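Local coordinates for N-acetylmuramoyl-L-alanine amidase domain-containing protein SAOUHSC_02979 (Staphylococcus aureus, PDB 5T1Q), which probably hydrolyses bonds in bacterial cell-wall peptidoglycan, and is represented here by its C-terminal part, with a glucosaminidase-family domain followed by a CHAP domain, at residues D30-S35 and F122-A127; Q20-D25 and P247-Q252; D59-V64 and K221-I226; F52-S57 and K204-T209. All coordinates share one frame; numbering follows the deposited sequence.

Interaction 1 of 4, residues D30-S35 and F122-A127; sequences DTRATS and FNTLEA
A single beta bridge, T31 with N123, fastens the loop 30-35 to strand 119-128 of the two-stranded antiparallel sheet in the glucosaminidase-family region. One edge of that strand bonds to strand 131-140, through F122 with A137 and T124 with I135, and the loop meets the other edge at N123 alone, by a single backbone bond. In it N123 N donates to D30 O at 2.9 Å, almost straight, N-H...O 174°. The spacing between CA atoms widens along the pairing, from 4.4 Å at D30 and F122 through 5.3 Å at the T31-N123 bridge to 6.2 Å at R32 and T124. A water bridges the wider gap, accepting from R32 N and donating to N123 O at 2.7 Å.

Side chains continue the seam on both sides of the bridge. The CD2-CE2 side of the F122 ring meets the D30-T31 peptide obliquely, CD2 coming 3.3 Å from D30 C. At the D30 end, the carboxylate and the N123 amide run side by side with their planes 66° apart; D30 OD1 accepts from N27 N, while N123 OD1 is held by N136. R32 is long enough to reach past the spreading backbones: its CG comes within 3.4 Å of N123 O, and a bend at chi3 (64°) brings the guanidinium alongside T124. NH1 turns to a salt bridge with E92. NH2 donates to T124 OG1 at 2.9 Å, the hydroxyl lying close to the guanidinium plane.

Interaction 2 of 4, residues Q20-D25 and P247-Q252; sequences QSFNND and PYPHGQ
F22 and P249 approach from opposite directions where the N-terminal loop packs on the turn leading into helix 253-262 of the CHAP domain. P249 sets CD and CG over one face of the F22 ring: CD stands 4.0 Å from the centroid, 13° off the normal, a CH-pi contact, and CG is 3.9 Å from F22 CE1. Proline suits this place because its ring holds both methylenes fixed, and CD, bonded to N, has somewhat polarised C-H bonds.

Polar atoms meet more loosely. P249 CD lies 3.4 Å from Q20 O, which is hydrogen-bonded to T254 OG1. A water accepts from F22 N at 2.8 Å and donates to P247 O at 2.7 Å. The side-chain ends turn elsewhere: Q20 to A275, S21 to D274, and Y248 OH to S269.

In the backbone, P249 to Q252 form a type II turn with G251 at positive phi (81°), and Q252 occupies the N-cap position of helix 253-262. Next comes C253, touched by Q20; with H314 and E331 it has an arrangement consistent with the catalytic triad of CHAP enzymes. The direct contact is thus mostly van der Waals and CH-pi, and one water supplies the polar link between F22 N and P247 O.

Interaction 3 of 4, residues D59-V64 and K221-I226; sequences DTRQFV and KYERSI
R61 of helix 58-78 meets both E223 and I226 at the short, weakly bonded helix 222-225. The charged and polar contacts are loose. R61 and E223 cross at about a right angle, guanidinium and carboxylate planes 89° apart, and R61 NE stays 4.0 Å from E223 OE1, opposite charges too far apart for a salt bridge. The salt-bridge partner of R61 is D56, which meets NH2. Bent at chi2 (-62°), Q62 curls back from its outward start to bring NE2 within 3.2 Å of E223 OE2, and K65 adds a long, weak ion pair to the same oxygen.

Van der Waals contacts lie beside these. I226 sets CD1 over one face of the R61 guanidinium, 3.8 Å above the plane, and its CG2 reaches NH1 at 3.5 Å. The flat, delocalised guanidinium can take a branched aliphatic side chain on its face while its edges serve polar partners. Farther along, V64 packs its methyls on the hydroxyl end of Y222, CG1 being 3.6 Å from OH and 3.7 Å from CZ; that hydroxyl bonds to Y206 O.

The chemistry is divided: V64 and Y222 pack on the buried flank, and E223 would add a favourable but loose electrostatic pull on R61 from the more exposed side.

Interaction 4 of 4, residues F52-S57 and K204-T209; sequences FNVVDS and KHYQLT
Strand 52-54 gives way to a loop that ends in S57, the N-cap of the next helix, and this bend meets the end of helix 195-205, where V54 and H205 approach to 7.6 Å between CA atoms. The helix stops in a Schellman motif: Q207, the C-prime residue with positive phi (51°), donates from N to K204 O, and L208 N reaches back to I203 O.

V54 points at this end. Its CG2, placed between the backbone N and the carbonyl carbon (chi1 -51° for CG1), touches both aromatic residues, at 3.4 Å from H205 ND1 and 3.8 Å from Y206 CE2. The two rings also meet each other, H205 ND1 lying over the Y206 face; buried there, ND1 has no polar partner in the model. D56 OD1 comes to the edge of the imidazole, 3.3 Å from CE1, with the carboxylate plane almost perpendicular to the ring; D56 OD1 also takes the R61 salt bridge. A tyrosine is long enough for its hydroxyl to reach the loop, where a water 2.7 Å from Y206 OH donates to V55 O at 2.8 Å.

Around this contact, Y229 stacks on H205, V54 packs against F37 of strand 37-39 and I202 of helix 195-205, and L208 leans on helix 82-93.

From the N terminus, the loop after helix 9-13 enters interaction 2 and then interaction 1, and the two touch where T31 meets F22 and A33 meets H250. Interaction 2 closes the widest loop, 20-25 to 247-252, and encloses the other three. Strand 52-54 and helix 58-78 follow, opening interactions 4 and 3. Strand 119-128 then completes interaction 1, the end of helix 195-205 interaction 4 and helix 222-225 interaction 3, so these three cross one another along the chain. Interactions 3 and 4 touch where T60 packs on Y206. Together they tie the N-terminal segment to the glucosaminidase-family region and the CHAP domain, and the short helix 222-225 to helix 58-78.

Interaction 1 of 4, residues D30-S35 and F122-A127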
loop_
_atom_site.group_PDB
_atom_site.type_symbol
_atom_site.label_atom_id
_atom_site.label_comp_id
_atom_site.label_asym_id
_atom_site.label_seq_id
_atom_site.Cartn_x
_atom_site.Cartn_y
_atom_site.Cartn_z
ATOM N N ASP A 30 4.099 -14.116 -6.766
ATOM C CA ASP A 30 3.589 -13.240 -7.839
ATOM C C ASP A 30 2.574 -12.193 -7.359
ATOM O O ASP A 30 1.756 -11.708 -8.139
ATOM C CB ASP A 30 3.030 -14.063 -9.014
ATOM C CG ASP A 30 1.776 -14.856 -8.654
ATOM O OD1 ASP A 30 1.121 -14.558 -7.626
ATOM O OD2 ASP A 30 1.447 -15.784 -9.429
ATOM N N THR A 31 2.640 -11.844 -6.081
ATOM C CA THR A 31 1.764 -10.823 -5.539
ATOM C C THR A 31 2.621 -9.738 -4.921
ATOM O O THR A 31 3.514 -10.010 -4.116
ATOM C CB THR A 31 0.741 -11.388 -4.530
ATOM O OG1 THR A 31 1.422 -12.026 -3.441
ATOM C CG2 THR A 31 -0.185 -12.382 -5.226
ATOM N N ARG A 32 2.364 -8.509 -5.342
ATOM C CA ARG A 32 3.103 -7.359 -4.855
ATOM C C ARG A 32 2.646 -6.901 -3.480
ATOM O O ARG A 32 1.599 -7.303 -2.971
ATOM C CB ARG A 32 2.936 -6.166 -5.804
ATOM C CG ARG A 32 3.513 -6.341 -7.200
ATOM C CD ARG A 32 3.403 -5.043 -8.004
ATOM N NE ARG A 32 4.196 -3.952 -7.424
ATOM C CZ ARG A 32 4.207 -2.686 -7.859
ATOM N NH1 ARG A 32 4.977 -1.791 -7.248
ATOM N NH2 ARG A 32 3.460 -2.306 -8.896
ATOM N N ALA A 33 3.478 -6.059 -2.889
ATOM C CA ALA A 33 3.175 -5.386 -1.661
ATOM C C ALA A 33 3.566 -3.933 -1.923
ATOM O O ALA A 33 4.622 -3.667 -2.503
ATOM C CB ALA A 33 3.962 -5.970 -0.503
ATOM N N THR A 34 2.672 -3.013 -1.585
ATOM C CA THR A 34 2.918 -1.574 -1.713
ATOM C C THR A 34 2.479 -0.919 -0.412
ATOM O O THR A 34 1.750 -1.513 0.364
ATOM C CB THR A 34 2.180 -0.953 -2.913
ATOM O OG1 THR A 34 0.818 -1.381 -2.910
ATOM C CG2 THR A 34 2.806 -1.391 -4.236
ATOM N N SER A 35 2.927 0.305 -0.166
ATOM C CA SER A 35 2.616 0.981 1.100
ATOM C C SER A 35 1.132 1.213 1.316
ATOM O O SER A 35 0.402 1.475 0.379
ATOM C CB SER A 35 3.323 2.326 1.171
ATOM O OG SER A 35 4.713 2.172 0.993
ATOM N N PHE A 122 4.064 -10.461 -12.281
ATOM C CA PHE A 122 3.398 -10.142 -11.010
ATOM C C PHE A 122 2.014 -9.596 -11.224
ATOM O O PHE A 122 1.746 -8.927 -12.226
ATOM C CB PHE A 122 4.171 -9.087 -10.207
ATOM C CG PHE A 122 5.213 -9.652 -9.297
ATOM C CD1 PHE A 122 6.486 -9.937 -9.763
ATOM C CD2 PHE A 122 4.923 -9.884 -7.960
ATOM C CE1 PHE A 122 7.452 -10.452 -8.909
ATOM C CE2 PHE A 122 5.878 -10.409 -7.108
ATOM C CZ PHE A 122 7.145 -10.691 -7.584
ATOM N N ASN A 123 1.136 -9.907 -10.272
ATOM C CA ASN A 123 -0.190 -9.325 -10.233
ATOM C C ASN A 123 0.032 -7.955 -9.611
ATOM O O ASN A 123 0.786 -7.817 -8.646
ATOM C CB ASN A 123 -1.141 -10.191 -9.417
ATOM C CG ASN A 123 -1.395 -11.521 -10.082
ATOM O OD1 ASN A 123 -1.746 -11.580 -11.266
ATOM N ND2 ASN A 123 -1.213 -12.595 -9.338
ATOM N N THR A 124 -0.584 -6.936 -10.184
ATOM C CA THR A 124 -0.361 -5.582 -9.733
ATOM C C THR A 124 -1.715 -4.872 -9.657
ATOM O O THR A 124 -2.567 -5.036 -10.537
ATOM C CB THR A 124 0.689 -4.876 -10.642
ATOM O OG1 THR A 124 1.104 -3.633 -10.070
ATOM C CG2 THR A 124 0.165 -4.649 -12.038
ATOM N N LEU A 125 -1.902 -4.096 -8.592
ATOM C CA LEU A 125 -3.171 -3.437 -8.338
ATOM C C LEU A 125 -3.287 -2.104 -9.050
ATOM O O LEU A 125 -2.348 -1.299 -9.072
ATOM C CB LEU A 125 -3.371 -3.250 -6.840
ATOM C CG LEU A 125 -3.303 -4.540 -6.017
ATOM C CD1 LEU A 125 -3.261 -4.221 -4.526
ATOM C CD2 LEU A 125 -4.460 -5.465 -6.360
ATOM N N GLU A 126 -4.462 -1.875 -9.608
ATOM C CA GLU A 126 -4.750 -0.685 -10.361
ATOM C C GLU A 126 -6.062 -0.118 -9.845
ATOM O O GLU A 126 -6.788 -0.769 -9.074
ATOM C CB GLU A 126 -4.909 -1.053 -11.842
ATOM C CG GLU A 126 -3.754 -1.828 -12.484
ATOM C CD GLU A 126 -2.483 -1.018 -12.679
ATOM O OE1 GLU A 126 -2.494 0.218 -12.481
ATOM O OE2 GLU A 126 -1.455 -1.624 -13.060
ATOM N N ALA A 127 -6.378 1.088 -10.284
ATOM C CA ALA A 127 -7.605 1.740 -9.876
ATOM C C ALA A 127 -8.142 2.645 -10.982
ATOM O O ALA A 127 -7.376 3.261 -11.713
ATOM C CB ALA A 127 -7.373 2.536 -8.606
HETATM O O HOH W 1 -0.503 -8.083 -6.341
#

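Interaction 2 of 4, residues Q20-D25 and P247-Q252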
loop_
_atom_site.group_PDB
_atom_site.type_symbol
_atom_site.label_atom_id
_atom_site.label_comp_id
_atom_site.label_asym_id
_atom_site.label_seq_id
_atom_site.Cartn_x
_atom_site.Cartn_y
_atom_site.Cartn_z
ATOM N N GLN A 20 -8.218 -11.918 -2.666
ATOM C CA GLN A 20 -8.264 -11.758 -1.205
ATOM C C GLN A 20 -7.579 -12.911 -0.465
ATOM O O GLN A 20 -7.424 -12.863 0.767
ATOM C CB GLN A 20 -9.720 -11.714 -0.727
ATOM C CG GLN A 20 -10.526 -10.520 -1.229
ATOM C CD GLN A 20 -11.878 -10.422 -0.559
ATOM O OE1 GLN A 20 -12.301 -11.327 0.168
ATOM N NE2 GLN A 20 -12.566 -9.311 -0.793
ATOM N N SER A 21 -7.236 -13.968 -1.192
ATOM C CA SER A 21 -6.581 -15.129 -0.586
ATOM C C SER A 21 -5.666 -15.796 -1.590
ATOM O O SER A 21 -5.800 -15.577 -2.785
ATOM C CB SER A 21 -7.623 -16.142 -0.080
ATOM O OG SER A 21 -8.430 -16.631 -1.132
ATOM N N PHE A 22 -4.723 -16.590 -1.092
ATOM C CA PHE A 22 -3.812 -17.320 -1.970
ATOM C C PHE A 22 -4.371 -18.697 -2.214
ATOM O O PHE A 22 -5.118 -19.225 -1.405
ATOM C CB PHE A 22 -2.425 -17.482 -1.357
ATOM C CG PHE A 22 -1.708 -16.190 -1.119
ATOM C CD1 PHE A 22 -1.285 -15.416 -2.183
ATOM C CD2 PHE A 22 -1.399 -15.778 0.170
ATOM C CE1 PHE A 22 -0.602 -14.240 -1.968
ATOM C CE2 PHE A 22 -0.709 -14.606 0.384
ATOM C CZ PHE A 22 -0.313 -13.834 -0.685
ATOM N N ASN A 23 -3.990 -19.276 -3.336
ATOM C CA ASN A 23 -4.365 -20.640 -3.666
ATOM C C ASN A 23 -3.183 -21.244 -4.436
ATOM O O ASN A 23 -2.073 -20.704 -4.388
ATOM C CB ASN A 23 -5.696 -20.656 -4.444
ATOM C CG ASN A 23 -5.685 -19.729 -5.651
ATOM O OD1 ASN A 23 -4.740 -19.721 -6.444
ATOM N ND2 ASN A 23 -6.741 -18.940 -5.792
ATOM N N ASN A 24 -3.401 -22.361 -5.119
ATOM C CA ASN A 24 -2.326 -22.973 -5.912
ATOM C C ASN A 24 -1.920 -22.122 -7.140
ATOM O O ASN A 24 -0.791 -22.239 -7.616
ATOM C CB ASN A 24 -2.706 -24.400 -6.324
ATOM C CG ASN A 24 -2.858 -25.337 -5.125
ATOM O OD1 ASN A 24 -2.412 -25.031 -4.015
ATOM N ND2 ASN A 24 -3.488 -26.482 -5.348
ATOM N N ASP A 25 -2.815 -21.248 -7.616
ATOM C CA ASP A 25 -2.543 -20.382 -8.782
ATOM C C ASP A 25 -1.949 -19.020 -8.399
ATOM O O ASP A 25 -0.938 -18.603 -8.960
ATOM C CB ASP A 25 -3.828 -20.173 -9.601
ATOM C CG ASP A 25 -4.381 -21.482 -10.190
ATOM O OD1 ASP A 25 -3.621 -22.473 -10.305
ATOM O OD2 ASP A 25 -5.579 -21.511 -10.558
ATOM N N PRO A 247 -0.064 -14.506 5.279
ATOM C CA PRO A 247 -1.107 -15.516 5.021
ATOM C C PRO A 247 -2.175 -15.081 3.993
ATOM O O PRO A 247 -2.800 -15.935 3.385
ATOM C CB PRO A 247 -1.711 -15.759 6.412
ATOM C CG PRO A 247 -1.510 -14.479 7.126
ATOM C CD PRO A 247 -0.279 -13.820 6.566
ATOM N N TYR A 248 -2.357 -13.773 3.805
ATOM C CA TYR A 248 -3.310 -13.226 2.822
ATOM C C TYR A 248 -2.593 -12.145 1.978
ATOM O O TYR A 248 -1.645 -11.525 2.459
ATOM C CB TYR A 248 -4.555 -12.636 3.533
ATOM C CG TYR A 248 -5.294 -13.651 4.390
ATOM C CD1 TYR A 248 -6.199 -14.538 3.819
ATOM C CD2 TYR A 248 -5.049 -13.757 5.766
ATOM C CE1 TYR A 248 -6.850 -15.491 4.579
ATOM C CE2 TYR A 248 -5.708 -14.713 6.546
ATOM C CZ TYR A 248 -6.601 -15.569 5.945
ATOM O OH TYR A 248 -7.255 -16.518 6.679
ATOM N N PRO A 249 -3.025 -11.929 0.714
ATOM C CA PRO A 249 -2.380 -10.916 -0.142
ATOM C C PRO A 249 -2.311 -9.548 0.531
ATOM O O PRO A 249 -3.319 -9.028 0.999
ATOM C CB PRO A 249 -3.285 -10.868 -1.368
ATOM C CG PRO A 249 -3.888 -12.224 -1.438
ATOM C CD PRO A 249 -4.087 -12.652 -0.019
ATOM N N HIS A 250 -1.111 -8.997 0.581
ATOM C CA HIS A 250 -0.853 -7.734 1.235
ATOM C C HIS A 250 -1.858 -6.614 0.946
ATOM O O HIS A 250 -2.204 -6.348 -0.207
ATOM C CB HIS A 250 0.545 -7.255 0.866
ATOM C CG HIS A 250 1.023 -6.125 1.708
ATOM N ND1 HIS A 250 0.855 -4.805 1.350
ATOM C CD2 HIS A 250 1.645 -6.119 2.909
ATOM C CE1 HIS A 250 1.353 -4.034 2.298
ATOM N NE2 HIS A 250 1.845 -4.805 3.249
ATOM N N GLY A 251 -2.306 -5.964 2.022
ATOM C CA GLY A 251 -3.237 -4.842 1.910
ATOM C C GLY A 251 -4.712 -5.151 1.733
ATOM O O GLY A 251 -5.537 -4.288 1.984
ATOM N N GLN A 252 -5.067 -6.360 1.310
ATOM C CA GLN A 252 -6.498 -6.687 1.107
ATOM C C GLN A 252 -7.249 -6.760 2.443
ATOM O O GLN A 252 -6.624 -6.748 3.510
ATOM C CB GLN A 252 -6.635 -7.970 0.297
ATOM C CG GLN A 252 -6.002 -7.834 -1.080
ATOM C CD GLN A 252 -6.645 -6.726 -1.904
ATOM O OE1 GLN A 252 -7.866 -6.630 -1.988
ATOM N NE2 GLN A 252 -5.826 -5.877 -2.499
HETATM O O HOH W 2 -4.709 -16.847 1.676
#

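Interaction 3 of 4, residues D59-V64 and K221-I226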
loop_
_atom_site.group_PDB
_atom_site.type_symbol
_atom_site.label_atom_id
_atom_site.label_comp_id
_atom_site.label_asym_id
_atom_site.label_seq_id
_atom_site.Cartn_x
_atom_site.Cartn_y
_atom_site.Cartn_z
ATOM N N ASP A 59 10.970 -0.765 9.606
ATOM C CA ASP A 59 11.441 -1.303 8.321
ATOM C C ASP A 59 11.665 -0.171 7.321
ATOM O O ASP A 59 12.667 -0.162 6.617
ATOM C CB ASP A 59 10.455 -2.321 7.735
ATOM C CG ASP A 59 10.473 -3.660 8.470
ATOM O OD1 ASP A 59 11.514 -4.018 9.068
ATOM O OD2 ASP A 59 9.446 -4.373 8.419
ATOM N N THR A 60 10.742 0.787 7.291
ATOM C CA THR A 60 10.841 1.934 6.381
ATOM C C THR A 60 12.079 2.773 6.693
ATOM O O THR A 60 12.796 3.182 5.782
ATOM C CB THR A 60 9.555 2.810 6.393
ATOM O OG1 THR A 60 8.414 2.017 6.014
ATOM C CG2 THR A 60 9.680 3.979 5.434
ATOM N N ARG A 61 12.329 3.016 7.981
ATOM C CA ARG A 61 13.512 3.781 8.416
ATOM C C ARG A 61 14.802 3.101 7.947
ATOM O O ARG A 61 15.680 3.750 7.391
ATOM C CB ARG A 61 13.531 3.911 9.938
ATOM C CG ARG A 61 12.493 4.863 10.531
ATOM C CD ARG A 61 12.247 4.515 11.995
ATOM N NE ARG A 61 11.844 5.649 12.824
ATOM C CZ ARG A 61 10.636 6.211 12.852
ATOM N NH1 ARG A 61 10.413 7.225 13.688
ATOM N NH2 ARG A 61 9.655 5.790 12.051
ATOM N N GLN A 62 14.909 1.793 8.168
ATOM C CA GLN A 62 16.089 1.043 7.738
ATOM C C GLN A 62 16.188 0.962 6.198
ATOM O O GLN A 62 17.281 1.001 5.644
ATOM C CB GLN A 62 16.106 -0.352 8.367
ATOM C CG GLN A 62 16.198 -0.337 9.891
ATOM C CD GLN A 62 17.483 0.307 10.406
ATOM O OE1 GLN A 62 18.581 0.063 9.885
ATOM N NE2 GLN A 62 17.353 1.120 11.446
ATOM N N PHE A 63 15.050 0.867 5.515
ATOM C CA PHE A 63 15.046 0.838 4.051
ATOM C C PHE A 63 15.561 2.173 3.494
ATOM O O PHE A 63 16.302 2.199 2.517
ATOM C CB PHE A 63 13.642 0.524 3.529
ATOM C CG PHE A 63 13.518 0.596 2.043
ATOM C CD1 PHE A 63 13.973 -0.450 1.243
ATOM C CD2 PHE A 63 12.931 1.702 1.432
ATOM C CE1 PHE A 63 13.846 -0.391 -0.140
ATOM C CE2 PHE A 63 12.801 1.764 0.049
ATOM C CZ PHE A 63 13.262 0.719 -0.736
ATOM N N VAL A 64 15.165 3.275 4.123
ATOM C CA VAL A 64 15.641 4.590 3.722
ATOM C C VAL A 64 17.169 4.646 3.843
ATOM O O VAL A 64 17.839 5.141 2.937
ATOM C CB VAL A 64 14.984 5.718 4.556
ATOM C CG1 VAL A 64 15.696 7.047 4.347
ATOM C CG2 VAL A 64 13.511 5.858 4.196
ATOM N N LYS A 221 22.149 10.476 12.493
ATOM C CA LYS A 221 21.177 11.422 13.076
ATOM C C LYS A 221 19.873 11.501 12.254
ATOM O O LYS A 221 19.067 12.424 12.437
ATOM C CB LYS A 221 21.778 12.828 13.247
ATOM C CG LYS A 221 22.141 13.568 11.962
ATOM C CD LYS A 221 22.360 15.065 12.198
ATOM C CE LYS A 221 23.464 15.377 13.205
ATOM N NZ LYS A 221 24.806 14.897 12.765
ATOM N N TYR A 222 19.662 10.531 11.366
ATOM C CA TYR A 222 18.460 10.528 10.536
ATOM C C TYR A 222 17.189 10.248 11.339
ATOM O O TYR A 222 16.222 10.999 11.249
ATOM C CB TYR A 222 18.573 9.518 9.391
ATOM C CG TYR A 222 17.265 9.334 8.667
ATOM C CD1 TYR A 222 16.686 10.386 7.958
ATOM C CD2 TYR A 222 16.593 8.117 8.703
ATOM C CE1 TYR A 222 15.472 10.227 7.310
ATOM C CE2 TYR A 222 15.390 7.950 8.050
ATOM C CZ TYR A 222 14.834 9.006 7.354
ATOM O OH TYR A 222 13.637 8.823 6.713
ATOM N N GLU A 223 17.188 9.174 12.120
ATOM C CA GLU A 223 15.997 8.831 12.902
ATOM C C GLU A 223 15.586 9.934 13.876
ATOM O O GLU A 223 14.414 10.070 14.204
ATOM C CB GLU A 223 16.155 7.484 13.606
ATOM C CG GLU A 223 16.253 6.319 12.626
ATOM C CD GLU A 223 16.058 4.954 13.269
ATOM O OE1 GLU A 223 15.461 4.872 14.366
ATOM O OE2 GLU A 223 16.476 3.949 12.652
ATOM N N ARG A 224 16.549 10.750 14.285
ATOM C CA ARG A 224 16.292 11.869 15.192
ATOM C C ARG A 224 15.406 12.949 14.541
ATOM O O ARG A 224 14.690 13.666 15.242
ATOM C CB ARG A 224 17.624 12.499 15.615
ATOM C CG ARG A 224 17.611 13.207 16.956
ATOM C CD ARG A 224 18.997 13.773 17.238
ATOM N NE ARG A 224 19.394 13.653 18.643
ATOM C CZ ARG A 224 19.833 12.522 19.211
ATOM N NH1 ARG A 224 20.195 12.515 20.494
ATOM N NH2 ARG A 224 19.902 11.383 18.512
ATOM N N SER A 225 15.457 13.052 13.209
ATOM C CA SER A 225 14.699 14.076 12.464
ATOM C C SER A 225 13.233 13.732 12.198
ATOM O O SER A 225 12.432 14.630 11.943
ATOM C CB SER A 225 15.381 14.353 11.123
ATOM O OG SER A 225 15.382 13.191 10.314
ATOM N N ILE A 226 12.899 12.440 12.233
ATOM C CA ILE A 226 11.531 11.974 11.983
ATOM C C ILE A 226 10.622 12.369 13.152
ATOM O O ILE A 226 10.804 11.905 14.278
ATOM C CB ILE A 226 11.486 10.442 11.765
ATOM C CG1 ILE A 226 12.357 10.059 10.567
ATOM C CG2 ILE A 226 10.051 9.966 11.541
ATOM C CD1 ILE A 226 12.536 8.571 10.392
#

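Interaction 4 of 4, residues F52-S57 and K204-T209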
loop_
_atom_site.group_PDB
_atom_site.type_symbol
_atom_site.label_atom_id
_atom_site.label_comp_id
_atom_site.label_asym_id
_atom_site.label_seq_id
_atom_site.Cartn_x
_atom_site.Cartn_y
_atom_site.Cartn_z
ATOM N N PHE A 52 -2.916 12.153 3.620
ATOM C CA PHE A 52 -2.830 10.770 4.062
ATOM C C PHE A 52 -1.659 10.625 5.005
ATOM O O PHE A 52 -0.667 11.329 4.891
ATOM C CB PHE A 52 -2.667 9.808 2.878
ATOM C CG PHE A 52 -3.894 9.690 2.035
ATOM C CD1 PHE A 52 -5.025 9.066 2.533
ATOM C CD2 PHE A 52 -3.931 10.205 0.752
ATOM C CE1 PHE A 52 -6.182 8.963 1.777
ATOM C CE2 PHE A 52 -5.084 10.104 -0.015
ATOM C CZ PHE A 52 -6.210 9.479 0.498
ATOM N N ASN A 53 -1.805 9.738 5.972
ATOM C CA ASN A 53 -0.729 9.428 6.884
ATOM C C ASN A 53 -0.191 8.085 6.508
ATOM O O ASN A 53 -0.951 7.161 6.218
ATOM C CB ASN A 53 -1.203 9.377 8.330
ATOM C CG ASN A 53 -1.443 10.750 8.911
ATOM O OD1 ASN A 53 -1.267 11.765 8.238
ATOM N ND2 ASN A 53 -1.812 10.788 10.177
ATOM N N VAL A 54 1.129 7.990 6.527
ATOM C CA VAL A 54 1.818 6.741 6.275
ATOM C C VAL A 54 1.664 5.877 7.523
ATOM O O VAL A 54 1.393 6.384 8.629
ATOM C CB VAL A 54 3.339 6.957 6.022
ATOM C CG1 VAL A 54 3.571 8.025 4.962
ATOM C CG2 VAL A 54 4.076 7.338 7.306
ATOM N N VAL A 55 1.815 4.573 7.344
ATOM C CA VAL A 55 1.836 3.654 8.472
ATOM C C VAL A 55 3.305 3.657 8.896
ATOM O O VAL A 55 4.152 3.130 8.185
ATOM C CB VAL A 55 1.379 2.241 8.082
ATOM C CG1 VAL A 55 1.563 1.282 9.253
ATOM C CG2 VAL A 55 -0.074 2.261 7.624
ATOM N N ASP A 56 3.597 4.304 10.025
ATOM C CA ASP A 56 4.963 4.432 10.562
ATOM C C ASP A 56 5.575 3.039 10.773
ATOM O O ASP A 56 4.866 2.099 11.138
ATOM C CB ASP A 56 4.911 5.223 11.879
ATOM C CG ASP A 56 6.276 5.674 12.364
ATOM O OD1 ASP A 56 7.183 5.898 11.532
ATOM O OD2 ASP A 56 6.429 5.840 13.595
ATOM N N SER A 57 6.883 2.904 10.551
ATOM C CA SER A 57 7.530 1.585 10.613
ATOM C C SER A 57 9.051 1.659 10.739
ATOM O O SER A 57 9.684 2.555 10.171
ATOM C CB SER A 57 7.165 0.816 9.326
ATOM O OG SER A 57 7.836 -0.421 9.221
ATOM N N LYS A 204 7.170 14.057 3.468
ATOM C CA LYS A 204 7.019 14.882 4.645
ATOM C C LYS A 204 7.393 14.150 5.936
ATOM O O LYS A 204 8.271 14.588 6.669
ATOM C CB LYS A 204 5.575 15.382 4.742
ATOM C CG LYS A 204 5.289 16.257 5.949
ATOM C CD LYS A 204 3.848 16.738 5.916
ATOM C CE LYS A 204 3.506 17.532 7.165
ATOM N NZ LYS A 204 2.061 17.899 7.195
ATOM N N HIS A 205 6.745 13.021 6.181
ATOM C CA HIS A 205 6.937 12.280 7.409
ATOM C C HIS A 205 8.355 11.719 7.576
ATOM O O HIS A 205 8.919 11.790 8.664
ATOM C CB HIS A 205 5.891 11.162 7.519
ATOM C CG HIS A 205 5.932 10.437 8.821
ATOM N ND1 HIS A 205 6.455 9.168 8.951
ATOM C CD2 HIS A 205 5.565 10.824 10.064
ATOM C CE1 HIS A 205 6.389 8.796 10.217
ATOM N NE2 HIS A 205 5.853 9.782 10.914
ATOM N N TYR A 206 8.932 11.172 6.510
ATOM C CA TYR A 206 10.283 10.625 6.612
ATOM C C TYR A 206 11.399 11.655 6.359
ATOM O O TYR A 206 12.570 11.287 6.327
ATOM C CB TYR A 206 10.425 9.357 5.765
ATOM C CG TYR A 206 9.608 8.212 6.336
ATOM C CD1 TYR A 206 10.030 7.548 7.477
ATOM C CD2 TYR A 206 8.406 7.804 5.747
ATOM C CE1 TYR A 206 9.290 6.509 8.021
ATOM C CE2 TYR A 206 7.659 6.759 6.281
ATOM C CZ TYR A 206 8.110 6.116 7.425
ATOM O OH TYR A 206 7.399 5.078 7.986
ATOM N N GLN A 207 11.020 12.933 6.229
ATOM C CA GLN A 207 11.952 14.048 6.063
ATOM C C GLN A 207 12.959 13.784 4.944
ATOM O O GLN A 207 14.178 13.977 5.106
ATOM C CB GLN A 207 12.680 14.323 7.382
ATOM C CG GLN A 207 11.783 14.676 8.559
ATOM C CD GLN A 207 11.128 16.052 8.471
ATOM O OE1 GLN A 207 11.653 16.977 7.862
ATOM N NE2 GLN A 207 9.988 16.193 9.127
ATOM N N LEU A 208 12.436 13.366 3.795
ATOM C CA LEU A 208 13.280 12.996 2.679
ATOM C C LEU A 208 13.938 14.164 1.923
ATOM O O LEU A 208 14.848 13.923 1.116
ATOM C CB LEU A 208 12.501 12.095 1.721
ATOM C CG LEU A 208 11.866 10.839 2.337
ATOM C CD1 LEU A 208 11.132 10.037 1.265
ATOM C CD2 LEU A 208 12.907 9.971 3.033
ATOM N N THR A 209 13.505 15.408 2.153
ATOM C CA THR A 209 14.148 16.556 1.494
ATOM C C THR A 209 15.586 16.744 1.983
ATOM O O THR A 209 16.409 17.342 1.294
ATOM C CB THR A 209 13.400 17.880 1.727
ATOM O OG1 THR A 209 13.262 18.111 3.136
ATOM C CG2 THR A 209 12.027 17.845 1.075
HETATM O O HOH W 3 6.042 3.549 6.163
#